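Local coordinates for sialidase B (Streptococcus pneumoniae serotype 4, PDB 4XJW), which hydrolyses alpha-(2->3)-, alpha-(2->6)- and alpha-(2->8)-linked terminal sialic acids from oligosaccharides, glycoproteins and glycolipids, as a member of glycosyl hydrolase family 33, at residues A[108-113]-A[117-122]; A[76-81]-A[85-90]; A[36-41]-A[47-52]. The protein carries 1 engineered substitution. One frame throughout, in Å; residues are numbered along the deposited sequence.

Interaction 1: A[108-113]-A[117-122]; sequences LVFVSD and KTYTMY
Thr120 O is approached by three groups of the facing strand. The amide N of Val111 gives it a nearly straight hydrogen bond (Val111 N to Thr120 O, 2.8 Å), while the CA-H of Phe110 and the ring atom CD1 of the same residue close in beside it. Residues 108-113 and 117-122 form an antiparallel beta hairpin of the concanavalin-like N-terminal domain. Hydrogen-bonded pairs at Val109-Tyr122, Val111-Thr120 and Asp113-Thr118 alternate with non-hydrogen-bonded ones. Near the turn, Lys117 and Thr118 both face Asp113, a G1 beta bulge, with Lys117 in the left-handed region.

Leu108, Phe110, Ser112, Tyr119 and Met121 line the buried face, which packs on strand 74-80. Met121 is bent at chi2 and chi3 (74° and 75°), bringing SD within 3.6 Å of Leu108 CG and CE within 3.7 Å of Phe110 CD1 in apolar packing. Its sulfur makes an oblique Met-aromatic contact, Met121 SD lying 5.4 Å from the Phe110 ring centroid. Phe110 CZ lies 3.8 Å from Tyr119 CD1, and the Tyr119 hydroxyl bonds to Leu137 O. On the other face, the Tyr122 ring presents its edge to Val109 O, which lies in the ring plane 3.5 Å from Tyr122 CD1.

Interaction 2: A[76-81]-A[85-90]; sequences VEIRDA and INYLFS. With PO4 (phosphate ion), chain D.
Arg79 and Asn86 meet side chain to side chain across a non-hydrogen-bonded pair of an antiparallel beta hairpin, the 74-80 and 85-91 strands of the concanavalin-like N-terminal domain. Arg79 NE donates to Asn86 OD1 at 2.9 Å in a nearly straight bond, with the oxygen in the guanidinium plane; NH2 adds a weak bond to the same oxygen. The amide plane is turned 65° from the guanidinium, and a bend at chi3 (67°) swings the head of Arg79 over to its partner. A phosphate, probably from the crystallisation liquor, takes the other end of the group: Arg79 NH1 reaches PO4 O2 at 2.7 Å. Tyr63 OH also bonds NH1, and Arg155 holds the same phosphate.

This face, which also carries Glu77 and Leu88, is the looser one, with Asn86 and Leu88 exposed. Here a water donates both to Glu77 OE1 (2.8 Å) and to Tyr87 O, while Glu77 OE2 is hydrogen-bonded to that same Tyr63 hydroxyl. Leu88 CD1 lies 3.9 Å from Glu77 CG.

The opposite face is largely buried and mostly apolar. Ile78 CD1 sits at the edge of the Phe89 ring, 3.7 Å from Phe89 CE2, and Val76 CG2 meets the same edge 3.9 Å from Phe89 CD2. Ile85 CG2 rests on one face of the Tyr87 ring, toward its rim. The Tyr87 hydroxyl bonds to Thr135 O, and Asp80 forms a salt bridge with Lys83.

Strand 85-91 is outermost in its sheet, while strand 63-69 flanks 74-80 on the far side. Against the face of Val76, Ile78 and Phe89 lie strands 118-123 and 126-132 of the facing sheet: Met121 touches Val76, Tyr119 touches Ile78 and Tyr87, and Phe129 packs on Val76 and Phe89.

Interaction 3: A[36-41]-A[47-52]; sequences MKFKAD and QALFGL
One face of the Phe38 ring is covered by a methyl group of Leu49: CD1 stands over the ring centre, 3.6 Å from the centroid and only 12° off the normal, a CH-pi contact. It spans the interior of the beta sandwich of the concanavalin-like N-terminal domain. Phe38 is buried and also touches Leu108, Leu95 and Met68. The ring of Phe50, by contrast, leads away from residues 36-41 and packs on Ile170.

Strand 32-39 belongs to one sheet of the sandwich and strand 46-53 runs through the other, their touching parts pointing in nearly opposite directions (161° apart). No hydrogen bond joins the two segments, and even the nearest CA atoms, those of Phe38 and Leu49, are 8.7 Å apart; side chains alone bridge the gap.

Leu49 carries most of the contact from its side. The chain turns a corner here, and Leu49 and Phe50 both face Ile66 of the neighbouring strand in a classic beta bulge. With CG anti to the carbonyl carbon (chi1 -62°), Leu49 sends CD1 out to Phe38, the two side chains meeting at about a right angle. Met36 packs beside them obliquely; a bend at chi3 brings Met36 CE to 3.7 Å from Leu49 CB and 3.8 Å from Leu49 CD1, while Met36 SD is 4.2 Å from Phe50 CB.

At the other end of the contact the amide of Gln47 marks a polar margin. Its OE1 accepts from the backbone N of both Asn44 and Lys164, fixing which way the amide is turned. Gln47 NE2 then lies 4.1 Å from Ala40 CB.

From the N terminus, interaction 3 closes first: after strand 32-39 a short loop carries the chain across to strand 46-53 in the facing sheet. Interaction 2 then closes a tight turn between strands 74-80 and 85-91 in that second sheet, and interaction 1 closes another after the chain has returned to the first. The three follow in series, none nesting in or crossing another. They nevertheless converge in space. Interactions 1 and 2 pack face to face through the sandwich, as where Tyr119 CD2 meets Phe89 CE2 at 3.5 Å. Interactions 1 and 3 share a sheet, with strands 102-113 and 32-39 adjacent; 2 and 3 also reach one sheet, though their nearest atoms are about 7 Å apart.

Interaction 1: A[108-113]-A[117-122]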
# COMPACT_ATOMS: atom_id res chain seq x y z
N LEU A 108 -19.68 11.59 3.67
CA LEU A 108 -19.36 12.10 2.34
C LEU A 108 -19.52 13.62 2.33
O LEU A 108 -20.50 14.15 2.83
CB LEU A 108 -20.26 11.42 1.31
CG LEU A 108 -20.12 11.84 -0.15
CD1 LEU A 108 -20.44 10.68 -1.09
CD2 LEU A 108 -21.02 13.04 -0.49
N VAL A 109 -18.54 14.32 1.78
CA VAL A 109 -18.64 15.77 1.60
C VAL A 109 -18.29 16.12 0.16
O VAL A 109 -17.17 15.85 -0.30
CB VAL A 109 -17.66 16.53 2.52
CG1 VAL A 109 -17.81 18.04 2.31
CG2 VAL A 109 -17.93 16.17 3.97
N PHE A 110 -19.22 16.74 -0.56
CA PHE A 110 -18.97 17.10 -1.94
C PHE A 110 -19.03 18.61 -2.07
O PHE A 110 -20.03 19.22 -1.68
CB PHE A 110 -19.97 16.46 -2.89
CG PHE A 110 -19.77 16.86 -4.33
CD1 PHE A 110 -18.67 16.42 -5.03
CD2 PHE A 110 -20.69 17.70 -4.96
CE1 PHE A 110 -18.46 16.80 -6.35
CE2 PHE A 110 -20.50 18.09 -6.28
CZ PHE A 110 -19.39 17.63 -6.98
N VAL A 111 -17.96 19.20 -2.58
CA VAL A 111 -17.88 20.66 -2.72
C VAL A 111 -17.89 21.06 -4.20
O VAL A 111 -17.05 20.62 -5.00
CB VAL A 111 -16.63 21.21 -2.01
CG1 VAL A 111 -16.59 22.72 -2.14
CG2 VAL A 111 -16.64 20.80 -0.53
N SER A 112 -18.87 21.89 -4.57
CA SER A 112 -19.00 22.42 -5.93
C SER A 112 -18.68 23.92 -5.89
O SER A 112 -19.50 24.72 -5.44
CB SER A 112 -20.42 22.15 -6.44
OG SER A 112 -20.60 22.58 -7.78
N ASP A 113 -17.49 24.28 -6.36
CA ASP A 113 -16.92 25.60 -6.12
C ASP A 113 -16.85 26.42 -7.41
O ASP A 113 -15.97 26.21 -8.24
CB ASP A 113 -15.52 25.44 -5.52
CG ASP A 113 -14.92 26.75 -5.05
OD1 ASP A 113 -15.47 27.82 -5.36
OD2 ASP A 113 -13.87 26.70 -4.37
N LYS A 117 -13.84 26.96 -9.89
CA LYS A 117 -14.29 26.06 -10.95
C LYS A 117 -13.88 24.63 -10.68
O LYS A 117 -13.46 23.91 -11.59
CB LYS A 117 -13.73 26.47 -12.31
CG LYS A 117 -14.11 27.87 -12.75
CD LYS A 117 -13.63 28.10 -14.18
CE LYS A 117 -14.35 29.26 -14.83
NZ LYS A 117 -14.07 29.30 -16.29
N THR A 118 -14.02 24.22 -9.43
CA THR A 118 -13.52 22.92 -9.01
C THR A 118 -14.59 22.10 -8.30
O THR A 118 -15.41 22.65 -7.56
CB THR A 118 -12.29 23.10 -8.10
OG1 THR A 118 -11.24 23.72 -8.86
CG2 THR A 118 -11.79 21.76 -7.56
N TYR A 119 -14.59 20.79 -8.56
CA TYR A 119 -15.46 19.86 -7.87
C TYR A 119 -14.56 18.96 -7.04
O TYR A 119 -13.62 18.35 -7.56
CB TYR A 119 -16.23 19.01 -8.87
CG TYR A 119 -17.09 19.77 -9.87
CD1 TYR A 119 -18.33 20.28 -9.50
CD2 TYR A 119 -16.66 19.96 -11.17
CE1 TYR A 119 -19.13 20.97 -10.41
CE2 TYR A 119 -17.45 20.63 -12.10
CZ TYR A 119 -18.68 21.14 -11.71
OH TYR A 119 -19.46 21.81 -12.63
N THR A 120 -14.84 18.86 -5.75
CA THR A 120 -14.00 18.06 -4.86
C THR A 120 -14.84 17.13 -4.02
O THR A 120 -15.83 17.55 -3.41
CB THR A 120 -13.22 18.98 -3.90
OG1 THR A 120 -12.46 19.93 -4.65
CG2 THR A 120 -12.26 18.17 -3.01
N MET A 121 -14.44 15.86 -3.95
CA MET A 121 -15.16 14.86 -3.16
C MET A 121 -14.31 14.33 -2.02
O MET A 121 -13.15 13.94 -2.24
CB MET A 121 -15.55 13.69 -4.05
CG MET A 121 -16.23 12.55 -3.29
SD MET A 121 -17.94 12.96 -2.82
CE MET A 121 -18.71 12.78 -4.42
N TYR A 122 -14.87 14.31 -0.81
CA TYR A 122 -14.21 13.68 0.33
C TYR A 122 -15.10 12.55 0.82
O TYR A 122 -16.31 12.71 0.90
CB TYR A 122 -14.04 14.67 1.48
CG TYR A 122 -13.35 15.97 1.16
CD1 TYR A 122 -14.07 17.05 0.66
CD2 TYR A 122 -11.99 16.14 1.39
CE1 TYR A 122 -13.44 18.26 0.38
CE2 TYR A 122 -11.35 17.34 1.14
CZ TYR A 122 -12.09 18.40 0.62
OH TYR A 122 -11.47 19.60 0.36

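Interaction 2: A[76-81]-A[85-90]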
# COMPACT_ATOMS: atom_id res chain seq x y z
N VAL A 76 -19.61 11.41 -9.11
CA VAL A 76 -20.68 12.35 -9.42
C VAL A 76 -20.83 12.47 -10.93
O VAL A 76 -19.89 12.26 -11.70
CB VAL A 76 -20.44 13.77 -8.87
CG1 VAL A 76 -20.42 13.77 -7.34
CG2 VAL A 76 -19.17 14.38 -9.44
N GLU A 77 -22.05 12.83 -11.34
CA GLU A 77 -22.33 13.23 -12.71
C GLU A 77 -22.87 14.66 -12.66
O GLU A 77 -23.63 15.01 -11.75
CB GLU A 77 -23.40 12.33 -13.30
CG GLU A 77 -23.00 10.90 -13.51
CD GLU A 77 -23.85 10.27 -14.57
OE1 GLU A 77 -23.58 10.52 -15.77
OE2 GLU A 77 -24.82 9.57 -14.21
N ILE A 78 -22.45 15.48 -13.61
CA ILE A 78 -22.97 16.85 -13.72
C ILE A 78 -23.23 17.11 -15.20
O ILE A 78 -22.29 17.21 -15.99
CB ILE A 78 -21.99 17.89 -13.13
CG1 ILE A 78 -21.28 17.34 -11.90
CG2 ILE A 78 -22.73 19.16 -12.75
CD1 ILE A 78 -19.82 17.71 -11.82
N ARG A 79 -24.51 17.18 -15.57
CA ARG A 79 -24.88 17.13 -16.98
C ARG A 79 -25.92 18.18 -17.34
O ARG A 79 -26.90 18.37 -16.62
CB ARG A 79 -25.43 15.75 -17.33
CG ARG A 79 -24.53 14.60 -16.90
CD ARG A 79 -25.09 13.27 -17.32
NE ARG A 79 -25.09 13.14 -18.77
CZ ARG A 79 -25.59 12.11 -19.44
NH1 ARG A 79 -26.17 11.10 -18.80
NH2 ARG A 79 -25.53 12.11 -20.77
N ASP A 80 -25.71 18.84 -18.47
CA ASP A 80 -26.66 19.82 -18.99
C ASP A 80 -26.54 19.80 -20.51
O ASP A 80 -25.52 20.24 -21.06
CB ASP A 80 -26.36 21.21 -18.44
CG ASP A 80 -27.41 22.25 -18.83
OD1 ASP A 80 -27.79 22.32 -20.02
OD2 ASP A 80 -27.84 23.02 -17.95
N ALA A 81 -27.56 19.28 -21.18
CA ALA A 81 -27.50 19.07 -22.63
C ALA A 81 -27.49 20.39 -23.39
O ALA A 81 -26.91 20.48 -24.47
CB ALA A 81 -28.66 18.21 -23.08
N ILE A 85 -22.56 20.11 -21.62
CA ILE A 85 -21.66 19.68 -20.57
C ILE A 85 -22.06 18.31 -20.04
O ILE A 85 -23.22 18.08 -19.68
CB ILE A 85 -21.64 20.68 -19.40
CG1 ILE A 85 -20.99 21.99 -19.83
CG2 ILE A 85 -20.89 20.10 -18.19
CD1 ILE A 85 -21.15 23.13 -18.85
N ASN A 86 -21.09 17.40 -19.99
CA ASN A 86 -21.32 16.09 -19.40
C ASN A 86 -20.12 15.63 -18.61
O ASN A 86 -19.22 14.98 -19.14
CB ASN A 86 -21.67 15.07 -20.48
CG ASN A 86 -22.99 15.36 -21.15
OD1 ASN A 86 -24.04 15.08 -20.59
ND2 ASN A 86 -22.93 15.94 -22.35
N TYR A 87 -20.11 15.97 -17.33
CA TYR A 87 -18.98 15.64 -16.49
C TYR A 87 -19.26 14.37 -15.69
O TYR A 87 -20.36 14.17 -15.18
CB TYR A 87 -18.68 16.80 -15.54
CG TYR A 87 -18.19 18.06 -16.21
CD1 TYR A 87 -17.42 18.00 -17.37
CD2 TYR A 87 -18.49 19.31 -15.68
CE1 TYR A 87 -16.97 19.17 -17.98
CE2 TYR A 87 -18.04 20.47 -16.28
CZ TYR A 87 -17.28 20.39 -17.43
OH TYR A 87 -16.84 21.55 -18.03
N LEU A 88 -18.25 13.51 -15.61
CA LEU A 88 -18.30 12.33 -14.77
C LEU A 88 -16.97 12.25 -14.04
O LEU A 88 -15.92 12.11 -14.68
CB LEU A 88 -18.54 11.07 -15.61
CG LEU A 88 -18.32 9.75 -14.87
CD1 LEU A 88 -19.41 9.52 -13.86
CD2 LEU A 88 -18.23 8.57 -15.83
N PHE A 89 -17.01 12.35 -12.72
CA PHE A 89 -15.81 12.22 -11.89
C PHE A 89 -16.02 11.12 -10.87
O PHE A 89 -17.09 11.03 -10.28
CB PHE A 89 -15.51 13.52 -11.14
CG PHE A 89 -15.47 14.72 -12.02
CD1 PHE A 89 -14.53 14.81 -13.04
CD2 PHE A 89 -16.37 15.75 -11.84
CE1 PHE A 89 -14.49 15.92 -13.87
CE2 PHE A 89 -16.34 16.86 -12.67
CZ PHE A 89 -15.40 16.94 -13.68
N SER A 90 -15.01 10.29 -10.66
CA SER A 90 -15.16 9.19 -9.72
C SER A 90 -13.81 8.69 -9.26
O SER A 90 -12.78 9.00 -9.86
CB SER A 90 -15.94 8.04 -10.38
OG SER A 90 -15.13 7.42 -11.36
P PO4 D . -27.01 7.58 -19.30
O1 PO4 D . -28.23 6.71 -19.14
O2 PO4 D . -27.40 8.92 -19.90
O3 PO4 D . -26.41 7.79 -17.92
O4 PO4 D . -26.02 6.88 -20.20
O HOH W 1 -21.80 12.28 -16.97

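Interaction 3: A[36-41]-A[47-52]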
# COMPACT_ATOMS: atom_id res chain seq x y z
N MET A 36 -23.25 14.20 3.53
CA MET A 36 -24.11 13.03 3.61
C MET A 36 -23.48 11.96 4.49
O MET A 36 -22.38 11.50 4.21
CB MET A 36 -24.33 12.44 2.22
CG MET A 36 -25.69 12.71 1.62
SD MET A 36 -25.98 11.66 0.19
CE MET A 36 -25.62 10.07 0.90
N LYS A 37 -24.17 11.58 5.55
CA LYS A 37 -23.78 10.42 6.34
C LYS A 37 -24.68 9.26 5.94
O LYS A 37 -25.91 9.34 6.08
CB LYS A 37 -23.86 10.72 7.83
CG LYS A 37 -22.67 11.55 8.31
CD LYS A 37 -22.87 12.11 9.71
CE LYS A 37 -21.58 12.77 10.20
NZ LYS A 37 -20.44 11.79 10.28
N PHE A 38 -24.09 8.19 5.42
CA PHE A 38 -24.89 7.11 4.86
C PHE A 38 -24.28 5.73 5.06
O PHE A 38 -23.06 5.58 5.23
CB PHE A 38 -25.15 7.35 3.36
CG PHE A 38 -23.95 7.07 2.49
CD1 PHE A 38 -22.99 8.04 2.27
CD2 PHE A 38 -23.79 5.82 1.88
CE1 PHE A 38 -21.90 7.79 1.46
CE2 PHE A 38 -22.70 5.57 1.08
CZ PHE A 38 -21.75 6.55 0.87
N LYS A 39 -25.14 4.73 5.04
CA LYS A 39 -24.73 3.34 5.17
C LYS A 39 -25.19 2.59 3.94
O LYS A 39 -26.27 2.87 3.41
CB LYS A 39 -25.35 2.69 6.40
CG LYS A 39 -25.05 3.41 7.70
CD LYS A 39 -25.82 2.78 8.85
CE LYS A 39 -25.40 3.39 10.17
NZ LYS A 39 -26.22 2.88 11.30
N ALA A 40 -24.37 1.65 3.48
CA ALA A 40 -24.74 0.78 2.38
C ALA A 40 -23.95 -0.50 2.49
O ALA A 40 -22.84 -0.61 1.97
CB ALA A 40 -24.46 1.46 1.03
N ASP A 41 -24.52 -1.48 3.18
CA ASP A 41 -23.83 -2.75 3.38
C ASP A 41 -24.32 -3.83 2.43
O ASP A 41 -23.75 -4.92 2.36
CB ASP A 41 -23.93 -3.20 4.84
CG ASP A 41 -25.36 -3.41 5.31
OD1 ASP A 41 -26.28 -2.84 4.68
OD2 ASP A 41 -25.55 -4.12 6.32
N GLN A 47 -25.82 2.69 -7.92
CA GLN A 47 -26.95 3.37 -7.30
C GLN A 47 -26.66 4.83 -6.98
O GLN A 47 -25.55 5.17 -6.56
CB GLN A 47 -27.39 2.64 -6.03
CG GLN A 47 -26.30 2.44 -4.97
CD GLN A 47 -26.79 1.61 -3.79
OE1 GLN A 47 -27.62 0.71 -3.95
NE2 GLN A 47 -26.30 1.92 -2.60
N ALA A 48 -27.66 5.68 -7.20
CA ALA A 48 -27.56 7.09 -6.85
C ALA A 48 -27.99 7.31 -5.41
O ALA A 48 -29.02 6.79 -4.97
CB ALA A 48 -28.42 7.95 -7.80
N LEU A 49 -27.20 8.07 -4.67
CA LEU A 49 -27.55 8.42 -3.30
C LEU A 49 -28.38 9.70 -3.29
O LEU A 49 -29.33 9.84 -2.51
CB LEU A 49 -26.29 8.58 -2.45
CG LEU A 49 -25.46 7.30 -2.34
CD1 LEU A 49 -24.16 7.53 -1.58
CD2 LEU A 49 -26.27 6.18 -1.69
N PHE A 50 -28.03 10.63 -4.17
CA PHE A 50 -28.65 11.95 -4.23
C PHE A 50 -28.71 12.38 -5.68
O PHE A 50 -27.75 12.19 -6.42
CB PHE A 50 -27.83 12.95 -3.41
CG PHE A 50 -28.26 14.39 -3.56
CD1 PHE A 50 -29.30 14.90 -2.80
CD2 PHE A 50 -27.62 15.22 -4.47
CE1 PHE A 50 -29.69 16.23 -2.93
CE2 PHE A 50 -28.00 16.55 -4.61
CZ PHE A 50 -29.04 17.05 -3.84
N GLY A 51 -29.85 12.94 -6.08
CA GLY A 51 -30.04 13.44 -7.43
C GLY A 51 -30.75 14.78 -7.46
O GLY A 51 -31.65 15.05 -6.66
N LEU A 52 -30.30 15.64 -8.37
CA LEU A 52 -30.99 16.88 -8.70
C LEU A 52 -31.21 16.85 -10.20
O LEU A 52 -30.24 16.86 -10.96
CB LEU A 52 -30.13 18.09 -8.37
CG LEU A 52 -29.94 18.49 -6.91
CD1 LEU A 52 -28.86 19.55 -6.82
CD2 LEU A 52 -31.25 18.99 -6.33